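Local coordinates for hypothetical nigD-like protein (Bacteroides caccae, PDB 3QWN), which probably serves as a NigD-like immunity protein that protects the bacterial cell producing it against a partner toxin, at residues Ser45-Ser48 / Pro49-Arg53; Pro83-Ala86 / Asp87-Thr90; Gly200-Asn204 / Pro205-Tyr209. All coordinates share one frame; numbering follows the deposited sequence.

Interaction 1: Ser45-Ser48 / Pro49-Arg53; sequences SAIS and PNTSR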
ATOM      1  N   SER A  45      18.738   8.975   5.832  1.00 42.12           N
ATOM      2  CA  SER A  45      18.174   7.672   6.150  1.00 40.23           C
ATOM      3  C   SER A  45      19.159   6.566   5.834  1.00 46.53           C
ATOM      4  O   SER A  45      20.085   6.734   5.033  1.00 44.43           O
ATOM      5  CB  SER A  45      16.886   7.443   5.381  1.00 37.88           C
ATOM      6  OG  SER A  45      15.920   8.371   5.819  1.00 41.14           O
ATOM      7  N   ALA A  46      18.941   5.427   6.479  1.00 46.25           N
ATOM      8  CA  ALA A  46      19.759   4.244   6.325  1.00 47.53           C
ATOM      9  C   ALA A  46      18.877   3.012   6.382  1.00 53.66           C
ATOM     10  O   ALA A  46      18.208   2.798   7.389  1.00 55.52           O
ATOM     11  CB  ALA A  46      20.805   4.207   7.434  1.00 49.15           C
ATOM     12  N   ILE A  47      18.818   2.224   5.307  1.00 47.62           N
ATOM     13  CA  ILE A  47      18.083   0.955   5.384  1.00 44.93           C
ATOM     14  C   ILE A  47      19.158  -0.187   5.396  1.00 51.01           C
ATOM     15  O   ILE A  47      20.358   0.093   5.547  1.00 50.36           O
ATOM     16  CB  ILE A  47      16.976   0.812   4.321  1.00 44.84           C
ATOM     17  CG1 ILE A  47      17.561   0.813   2.890  1.00 44.53           C
ATOM     18  CG2 ILE A  47      15.885   1.881   4.527  1.00 40.61           C
ATOM     19  CD1 ILE A  47      16.631   0.352   1.768  1.00 31.12           C
ATOM     20  N   SER A  48      18.727  -1.459   5.366  1.00 48.62           N
ATOM     21  CA  SER A  48      19.640  -2.597   5.370  1.00 48.85           C
ATOM     22  C   SER A  48      20.481  -2.581   4.089  1.00 50.40           C
ATOM     23  O   SER A  48      19.940  -2.364   2.988  1.00 49.11           O
ATOM     24  CB  SER A  48      18.874  -3.911   5.511  1.00 53.40           C
ATOM     25  OG  SER A  48      19.795  -4.982   5.673  1.00 63.20           O
ATOM     26  N   PRO A  49      21.809  -2.799   4.213  1.00 47.92           N
ATOM     27  CA  PRO A  49      22.679  -2.735   3.022  1.00 48.11           C
ATOM     28  C   PRO A  49      22.206  -3.601   1.854  1.00 53.06           C
ATOM     29  O   PRO A  49      21.840  -4.778   2.036  1.00 52.88           O
ATOM     30  CB  PRO A  49      24.039  -3.219   3.557  1.00 50.84           C
ATOM     31  CG  PRO A  49      24.018  -2.789   4.985  1.00 54.76           C
ATOM     32  CD  PRO A  49      22.611  -3.068   5.435  1.00 49.75           C
ATOM     33  N   ASN A  50      22.196  -2.987   0.656  1.00 48.20           N
ATOM     34  CA  ASN A  50      21.856  -3.651  -0.592  1.00 49.56           C
ATOM     35  C   ASN A  50      20.448  -4.248  -0.571  1.00 55.22           C
ATOM     36  O   ASN A  50      20.256  -5.390  -1.009  1.00 55.74           O
ATOM     37  CB  ASN A  50      22.893  -4.749  -0.923  1.00 51.71           C
ATOM     38  CG  ASN A  50      24.278  -4.241  -1.217  1.00 69.65           C
ATOM     39  OD1 ASN A  50      24.497  -3.292  -1.985  1.00 63.25           O
ATOM     40  ND2 ASN A  50      25.252  -4.923  -0.670  1.00 69.49           N
ATOM     41  N   THR A  51      19.454  -3.472  -0.070  1.00 50.98           N
ATOM     42  CA  THR A  51      18.045  -3.894  -0.078  1.00 48.52           C
ATOM     43  C   THR A  51      17.222  -2.835  -0.753  1.00 50.41           C
ATOM     44  O   THR A  51      17.700  -1.720  -0.969  1.00 47.07           O
ATOM     45  CB  THR A  51      17.506  -4.206   1.335  1.00 49.87           C
ATOM     46  OG1 THR A  51      17.481  -3.020   2.144  1.00 47.06           O
ATOM     47  CG2 THR A  51      18.268  -5.342   2.031  1.00 49.02           C
ATOM     48  N   SER A  52      15.975  -3.200  -1.094  1.00 49.71           N
ATOM     49  CA  SER A  52      14.919  -2.332  -1.641  1.00 47.93           C
ATOM     50  C   SER A  52      13.759  -2.294  -0.692  1.00 50.59           C
ATOM     51  O   SER A  52      13.406  -3.314  -0.087  1.00 52.26           O
ATOM     52  CB  SER A  52      14.427  -2.816  -2.999  1.00 50.50           C
ATOM     53  OG  SER A  52      15.445  -2.664  -3.970  1.00 65.48           O
ATOM     54  N   ARG A  53      13.164  -1.128  -0.557  1.00 44.63           N
ATOM     55  CA  ARG A  53      11.978  -0.923   0.265  1.00 42.55           C
ATOM     56  C   ARG A  53      10.967  -0.087  -0.475  1.00 42.54           C
ATOM     57  O   ARG A  53      11.334   0.882  -1.143  1.00 41.33           O
ATOM     58  CB  ARG A  53      12.321  -0.254   1.612  1.00 41.03           C
ATOM     59  CG  ARG A  53      13.242  -1.078   2.468  1.00 42.45           C
ATOM     60  CD  ARG A  53      13.306  -0.578   3.890  1.00 50.01           C
ATOM     61  NE  ARG A  53      12.186  -1.078   4.676  1.00 52.64           N
ATOM     62  CZ  ARG A  53      12.172  -2.242   5.312  1.00 63.28           C
ATOM     63  NH1 ARG A  53      13.220  -3.060   5.244  1.00 55.63           N
ATOM     64  NH2 ARG A  53      11.109  -2.602   6.017  1.00 47.58           N
TER
HETATM   65  O   HOH W   1      15.891  -2.796   4.414  1.00 48.03           O
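I47 points its branched side chain across the bend and meets T51, at the end of the turn, and R53, on strand 52-63, each in a different way. I47 and T51 run obliquely to one another: the end of the isoleucine, CD1, lies 3.5 Å from T51 OG1. Toward R53 the two chains slide past each other in opposite directions, with I47 CG2 3.6 Å from R53 CD and I47 CD1 3.7 Å from R53 CG. Only the methylenes of the arginine lie against the isoleucine. Its chain bends at CG-CD (chi3 82°), which turns the guanidinium away from the hydrocarbon and lets NH1 donate a hydrogen to a water 2.8 Å off, in the guanidinium plane.

These contacts surround a type II beta turn from S48 to T51, which ends the loop between strands 36-41 and 52-63. P49 suits the second position because its ring fixes the phi required there, and N50 accepts the positive phi of the third better than most residues. At the turn's exit T51 holds OG1 between its backbone N and carbonyl carbon (chi1 65°), which swings the hydroxyl back over the turn to donate to S48 O at 2.7 Å. Backbone hydrogen bonds to A19 and V17 set T51 and R53 beside strand 13-19 of the OB domain, while I47 bonds to G23 in the loop after it.

The same T51 OG1 accepts from the water at 2.8 Å, and that water in turn accepts from S48 N at 3.3 Å, the longest of its three bonds. A single water thus ties together the turn's first residue, its last and the arginine beyond, which probably limits rotation of the T51 and R53 side chains.

Interaction 2: Pro83-Ala86 / Asp87-Thr90; sequences PKPA and DDPT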
ATOM      1  N   PRO A  83      -1.825 -10.577   1.180  1.00 60.30           N
ATOM      2  CA  PRO A  83      -3.169 -11.161   1.345  1.00 60.45           C
ATOM      3  C   PRO A  83      -3.084 -12.591   1.896  1.00 63.00           C
ATOM      4  O   PRO A  83      -2.307 -13.414   1.399  1.00 63.10           O
ATOM      5  CB  PRO A  83      -3.750 -11.133  -0.084  1.00 62.38           C
ATOM      6  CG  PRO A  83      -2.942 -10.123  -0.803  1.00 65.38           C
ATOM      7  CD  PRO A  83      -1.566 -10.232  -0.234  1.00 60.49           C
ATOM      8  N   LYS A  84      -3.844 -12.857   2.960  1.00 58.49           N
ATOM      9  CA  LYS A  84      -3.849 -14.147   3.627  1.00 60.43           C
ATOM     10  C   LYS A  84      -5.289 -14.596   3.910  1.00 66.24           C
ATOM     11  O   LYS A  84      -6.130 -13.743   4.207  1.00 63.22           O
ATOM     12  CB  LYS A  84      -3.020 -14.089   4.925  1.00 62.29           C
ATOM     13  CG  LYS A  84      -1.512 -14.135   4.712  1.00 69.73           C
ATOM     14  CD  LYS A  84      -0.792 -13.512   5.906  1.00 89.93           C
ATOM     15  CE  LYS A  84       0.677 -13.221   5.640  1.00105.63           C
ATOM     16  NZ  LYS A  84       1.296 -12.387   6.719  1.00112.51           N
ATOM     17  N   PRO A  85      -5.599 -15.926   3.826  1.00 67.29           N
ATOM     18  CA  PRO A  85      -6.979 -16.380   4.103  1.00 69.44           C
ATOM     19  C   PRO A  85      -7.373 -16.162   5.560  1.00 74.65           C
ATOM     20  O   PRO A  85      -6.495 -16.047   6.408  1.00 74.70           O
ATOM     21  CB  PRO A  85      -6.937 -17.870   3.751  1.00 74.20           C
ATOM     22  CG  PRO A  85      -5.502 -18.259   3.917  1.00 78.46           C
ATOM     23  CD  PRO A  85      -4.720 -17.067   3.481  1.00 70.77           C
ATOM     24  N   ALA A  86      -8.687 -16.106   5.847  1.00 72.75           N
ATOM     25  CA  ALA A  86      -9.228 -15.882   7.195  1.00 73.95           C
ATOM     26  C   ALA A  86      -8.719 -16.920   8.232  1.00 85.55           C
ATOM     27  O   ALA A  86      -8.671 -16.617   9.425  1.00 85.16           O
ATOM     28  CB  ALA A  86     -10.745 -15.893   7.147  1.00 75.00           C
ATOM     29  N   ASP A  87      -8.332 -18.127   7.757  1.00 88.04           N
ATOM     30  CA  ASP A  87      -7.832 -19.246   8.557  1.00 91.62           C
ATOM     31  C   ASP A  87      -6.308 -19.165   8.795  1.00 95.43           C
ATOM     32  O   ASP A  87      -5.758 -20.054   9.444  1.00 97.92           O
ATOM     33  CB  ASP A  87      -8.202 -20.601   7.903  1.00 97.47           C
ATOM     34  CG  ASP A  87      -7.747 -20.783   6.460  1.00113.82           C
ATOM     35  OD1 ASP A  87      -6.517 -20.865   6.226  1.00111.57           O
ATOM     36  OD2 ASP A  87      -8.625 -20.899   5.569  1.00126.84           O
ATOM     37  N   ASP A  88      -5.630 -18.116   8.284  1.00 88.60           N
ATOM     38  CA  ASP A  88      -4.182 -17.956   8.463  1.00 87.31           C
ATOM     39  C   ASP A  88      -3.853 -17.661   9.926  1.00 93.41           C
ATOM     40  O   ASP A  88      -4.620 -16.946  10.568  1.00 92.70           O
ATOM     41  CB  ASP A  88      -3.640 -16.839   7.567  1.00 85.75           C
ATOM     42  CG  ASP A  88      -2.127 -16.747   7.525  1.00 92.29           C
ATOM     43  OD1 ASP A  88      -1.545 -16.084   8.419  1.00 93.21           O
ATOM     44  OD2 ASP A  88      -1.521 -17.365   6.621  1.00 91.80           O
ATOM     45  N   PRO A  89      -2.709 -18.167  10.464  1.00 92.61           N
ATOM     46  CA  PRO A  89      -2.365 -17.907  11.876  1.00 93.35           C
ATOM     47  C   PRO A  89      -2.326 -16.426  12.301  1.00 94.91           C
ATOM     48  O   PRO A  89      -2.494 -16.168  13.500  1.00 97.26           O
ATOM     49  CB  PRO A  89      -0.971 -18.527  12.009  1.00 96.18           C
ATOM     50  CG  PRO A  89      -0.971 -19.631  11.028  1.00102.35           C
ATOM     51  CD  PRO A  89      -1.720 -19.083   9.852  1.00 95.90           C
ATOM     52  N   THR A  90      -2.110 -15.462  11.367  1.00 85.22           N
ATOM     53  CA  THR A  90      -2.096 -14.031  11.728  1.00 81.06           C
ATOM     54  C   THR A  90      -3.480 -13.571  12.225  1.00 84.72           C
ATOM     55  O   THR A  90      -3.561 -12.623  13.012  1.00 83.39           O
ATOM     56  CB  THR A  90      -1.620 -13.110  10.576  1.00 77.15           C
ATOM     57  OG1 THR A  90      -2.281 -13.422   9.353  1.00 78.97           O
ATOM     58  CG2 THR A  90      -0.145 -13.143  10.363  1.00 69.75           C
TER
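K84 and D88 meet across a type I beta turn, P85 to D88, that shares D88 with an Asx turn. The two side chains cross at a slant, the lysine methylenes lying against the carboxylate: K84 CB is 3.8 Å from D88 CG, and K84 CD is 3.7 Å from D88 OD1. Farther out the extended lysine crosses T90 at about a right angle, CD reaching to 3.8 Å from T90 OG1. The ammonium does not touch the acid, since K84 NZ stays 5.0 Å from D88 OD1, although the opposite charges probably still attract. P85 offers its ring to the neighbouring acid, with CG 3.6 Å from D87 OD1.

The backbone bond D88 N to P85 O, 2.9 Å, closes the type I turn, with A86 and D87 at its corners. P85 leads into the turn, its restricted phi suiting the extended approach. In D88, CG stands anti to the backbone N (chi1 -171°), which carries the carboxylate back beside K84 and forward to T90. P89, whose locked phi fits the opening of the 3-10 segment, brings T90 round to it. Outside the turn, K84 pairs through its backbone with I130 and E132, placing this loop at the edge of the C-terminal beta sandwich. D88 OD1 takes two hydrogens from T90, from OG1 at 2.9 Å and from N at 3.1 Å, arriving from opposite faces of the carboxylate plane.

Interaction 3: Gly200-Asn204 / Pro205-Tyr209; sequences GKYCN and PGFEY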
ATOM      1  N   GLY A 200     -18.787  -2.131  -0.386  1.00 54.54           N
ATOM      2  CA  GLY A 200     -18.465  -2.860  -1.604  1.00 53.46           C
ATOM      3  C   GLY A 200     -18.264  -1.923  -2.771  1.00 54.91           C
ATOM      4  O   GLY A 200     -18.293  -2.355  -3.914  1.00 55.00           O
ATOM      5  N   LYS A 201     -18.061  -0.632  -2.482  1.00 51.49           N
ATOM      6  CA  LYS A 201     -17.815   0.478  -3.423  1.00 50.58           C
ATOM      7  C   LYS A 201     -16.784   0.118  -4.510  1.00 55.13           C
ATOM      8  O   LYS A 201     -17.001   0.441  -5.670  1.00 57.89           O
ATOM      9  CB  LYS A 201     -17.325   1.717  -2.625  1.00 49.84           C
ATOM     10  CG  LYS A 201     -17.019   2.945  -3.450  1.00 58.34           C
ATOM     11  CD  LYS A 201     -16.603   4.140  -2.601  1.00 69.57           C
ATOM     12  CE  LYS A 201     -16.309   5.332  -3.499  1.00 77.66           C
ATOM     13  NZ  LYS A 201     -16.379   6.622  -2.766  1.00 91.63           N
ATOM     14  N   TYR A 202     -15.673  -0.543  -4.135  1.00 49.45           N
ATOM     15  CA  TYR A 202     -14.571  -0.869  -5.048  1.00 47.19           C
ATOM     16  C   TYR A 202     -14.638  -2.328  -5.600  1.00 56.91           C
ATOM     17  O   TYR A 202     -13.637  -2.846  -6.120  1.00 57.28           O
ATOM     18  CB  TYR A 202     -13.226  -0.559  -4.357  1.00 42.56           C
ATOM     19  CG  TYR A 202     -13.124   0.903  -3.938  1.00 39.30           C
ATOM     20  CD1 TYR A 202     -13.106   1.923  -4.886  1.00 37.72           C
ATOM     21  CD2 TYR A 202     -13.064   1.264  -2.590  1.00 39.68           C
ATOM     22  CE1 TYR A 202     -13.075   3.266  -4.507  1.00 35.66           C
ATOM     23  CE2 TYR A 202     -13.011   2.607  -2.199  1.00 39.83           C
ATOM     24  CZ  TYR A 202     -13.009   3.606  -3.164  1.00 45.79           C
ATOM     25  OH  TYR A 202     -12.950   4.941  -2.798  1.00 44.37           O
ATOM     26  N   CYS A 203     -15.844  -2.951  -5.534  1.00 55.22           N
ATOM     27  CA  CYS A 203     -16.131  -4.305  -6.010  1.00 56.71           C
ATOM     28  C   CYS A 203     -16.842  -4.279  -7.349  1.00 64.61           C
ATOM     29  O   CYS A 203     -16.894  -5.307  -8.025  1.00 66.61           O
ATOM     30  CB  CYS A 203     -16.970  -5.060  -4.993  1.00 58.23           C
ATOM     31  SG  CYS A 203     -16.099  -5.464  -3.477  1.00 61.83           S
ATOM     32  N   ASN A 204     -17.458  -3.134  -7.696  1.00 61.08           N
ATOM     33  CA  ASN A 204     -18.224  -3.001  -8.921  1.00 63.14           C
ATOM     34  C   ASN A 204     -17.581  -1.952  -9.839  1.00 69.65           C
ATOM     35  O   ASN A 204     -17.646  -0.752  -9.534  1.00 69.84           O
ATOM     36  CB  ASN A 204     -19.685  -2.669  -8.597  1.00 58.70           C
ATOM     37  CG  ASN A 204     -20.235  -3.513  -7.463  1.00 63.58           C
ATOM     38  OD1 ASN A 204     -20.494  -4.710  -7.595  1.00 64.59           O
ATOM     39  ND2 ASN A 204     -20.334  -2.928  -6.291  1.00 42.97           N
ATOM     40  N   PRO A 205     -16.887  -2.385 -10.932  1.00 66.56           N
ATOM     41  CA  PRO A 205     -16.693  -3.780 -11.403  1.00 67.20           C
ATOM     42  C   PRO A 205     -15.484  -4.503 -10.778  1.00 69.68           C
ATOM     43  O   PRO A 205     -15.299  -5.691 -11.011  1.00 72.31           O
ATOM     44  CB  PRO A 205     -16.463  -3.584 -12.902  1.00 69.05           C
ATOM     45  CG  PRO A 205     -15.697  -2.278 -12.980  1.00 71.56           C
ATOM     46  CD  PRO A 205     -16.236  -1.417 -11.846  1.00 66.60           C
ATOM     47  N   GLY A 206     -14.687  -3.783  -9.999  1.00 62.58           N
ATOM     48  CA  GLY A 206     -13.462  -4.271  -9.379  1.00 61.11           C
ATOM     49  C   GLY A 206     -12.259  -3.791 -10.164  1.00 62.97           C
ATOM     50  O   GLY A 206     -12.423  -3.161 -11.206  1.00 62.73           O
ATOM     51  N   PHE A 207     -11.040  -4.095  -9.701  1.00 58.71           N
ATOM     52  CA  PHE A 207      -9.811  -3.674 -10.391  1.00 58.19           C
ATOM     53  C   PHE A 207      -9.301  -4.815 -11.284  1.00 66.96           C
ATOM     54  O   PHE A 207      -8.910  -5.873 -10.785  1.00 66.42           O
ATOM     55  CB  PHE A 207      -8.722  -3.208  -9.399  1.00 57.61           C
ATOM     56  CG  PHE A 207      -9.159  -2.215  -8.337  1.00 58.03           C
ATOM     57  CD1 PHE A 207      -9.124  -0.850  -8.579  1.00 60.90           C
ATOM     58  CD2 PHE A 207      -9.555  -2.646  -7.078  1.00 59.51           C
ATOM     59  CE1 PHE A 207      -9.514   0.061  -7.589  1.00 59.78           C
ATOM     60  CE2 PHE A 207      -9.970  -1.733  -6.106  1.00 61.09           C
ATOM     61  CZ  PHE A 207      -9.951  -0.388  -6.368  1.00 58.09           C
ATOM     62  N   GLU A 208      -9.358  -4.617 -12.609  1.00 68.92           N
ATOM     63  CA  GLU A 208      -8.919  -5.623 -13.578  1.00 72.57           C
ATOM     64  C   GLU A 208      -7.492  -5.364 -14.012  1.00 82.26           C
ATOM     65  O   GLU A 208      -7.109  -4.226 -14.295  1.00 80.68           O
ATOM     66  CB  GLU A 208      -9.842  -5.657 -14.785  1.00 75.48           C
ATOM     67  CG  GLU A 208      -9.990  -7.048 -15.366  1.00 92.70           C
ATOM     68  CD  GLU A 208     -10.830  -7.112 -16.622  1.00120.08           C
ATOM     69  OE1 GLU A 208     -12.067  -6.954 -16.520  1.00113.33           O
ATOM     70  OE2 GLU A 208     -10.246  -7.307 -17.712  1.00121.55           O
ATOM     71  N   TYR A 209      -6.695  -6.419 -14.046  1.00 86.12           N
ATOM     72  CA  TYR A 209      -5.296  -6.305 -14.434  1.00 88.38           C
ATOM     73  C   TYR A 209      -4.749  -7.657 -14.927  1.00101.31           C
ATOM     74  O   TYR A 209      -5.266  -8.720 -14.560  1.00102.96           O
ATOM     75  CB  TYR A 209      -4.465  -5.728 -13.270  1.00 86.74           C
ATOM     76  CG  TYR A 209      -3.768  -6.734 -12.390  1.00 88.89           C
ATOM     77  CD1 TYR A 209      -4.483  -7.529 -11.504  1.00 91.08           C
ATOM     78  CD2 TYR A 209      -2.382  -6.821 -12.368  1.00 90.51           C
ATOM     79  CE1 TYR A 209      -3.838  -8.454 -10.681  1.00 92.87           C
ATOM     80  CE2 TYR A 209      -1.724  -7.722 -11.533  1.00 92.62           C
ATOM     81  CZ  TYR A 209      -2.454  -8.553 -10.702  1.00100.66           C
ATOM     82  OH  TYR A 209      -1.789  -9.460  -9.902  1.00101.73           O
TER
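Y202 and F207 reach each other because both place CG anti to their own carbonyl carbon, beside the backbone N (chi1 -58° and -49°). From these positions the side chains cross obliquely, and it is the far end of the phenylalanine that touches: CZ lies 3.8 Å from Y202 CB, at the root of the tyrosine side chain. The neighbouring F207 CE2 is 3.8 Å from Y202 O. K201 supplies its own hydrocarbon to the tyrosine, with CG centred 4.0 Å above one face of the ring.

The backbone makes the meeting possible by bending sharply in strand 196-209. A type I beta turn from G200 to C203, closed by C203 N to G200 O at 3.0 Å, is followed by a cis peptide bond before P205. Proline is the residue for which the cis form costs least, and here it folds the chain back at N204. G206 then adopts a positive phi at which a side chain would be jammed against the preceding carbonyl oxygen, so glycine fits. Its CA lies 3.6 Å from Y202 O, with a CA-H...O angle of 171°.

Beyond the bend, F207 and Y209 pair through their backbones with I183 and I181 of strand 181-190. Y202 packs on V102 and I105, and F207 on L107, so both rings turn to strand 101-108 of the neighbouring sheet. No conventional hydrogen bond crosses from 200-204 to 205-209: across this join the contacts are apolar plus one CH...O approach, so the shape of the corner probably owes much to the rigid proline ring, with glycine allowing the positive phi that follows, and to the outer packing on strand 101-108.

Overall arrangement
The three contacts follow one another along the chain, each a local bend at the surface. Interaction 1 belongs to the N-terminal OB domain, whereas interaction 2 lies in the C-terminal beta sandwich domain; their centres are 28 Å apart and their nearest atoms about 14 Å. Interactions 2 and 3 share a sheet, sitting on its two outermost strands, 84-85 and 196-209, with centres 22 Å apart and nearest atoms about 9 Å. Interactions 1 and 3 are on opposite sides of the chain's centre, 34 Å between centres. No pair touches. With no ligand site identified, the common thread is a proline at each bend: P49 at a turn corner, P85 leading into a turn, and P205 after a cis peptide bond.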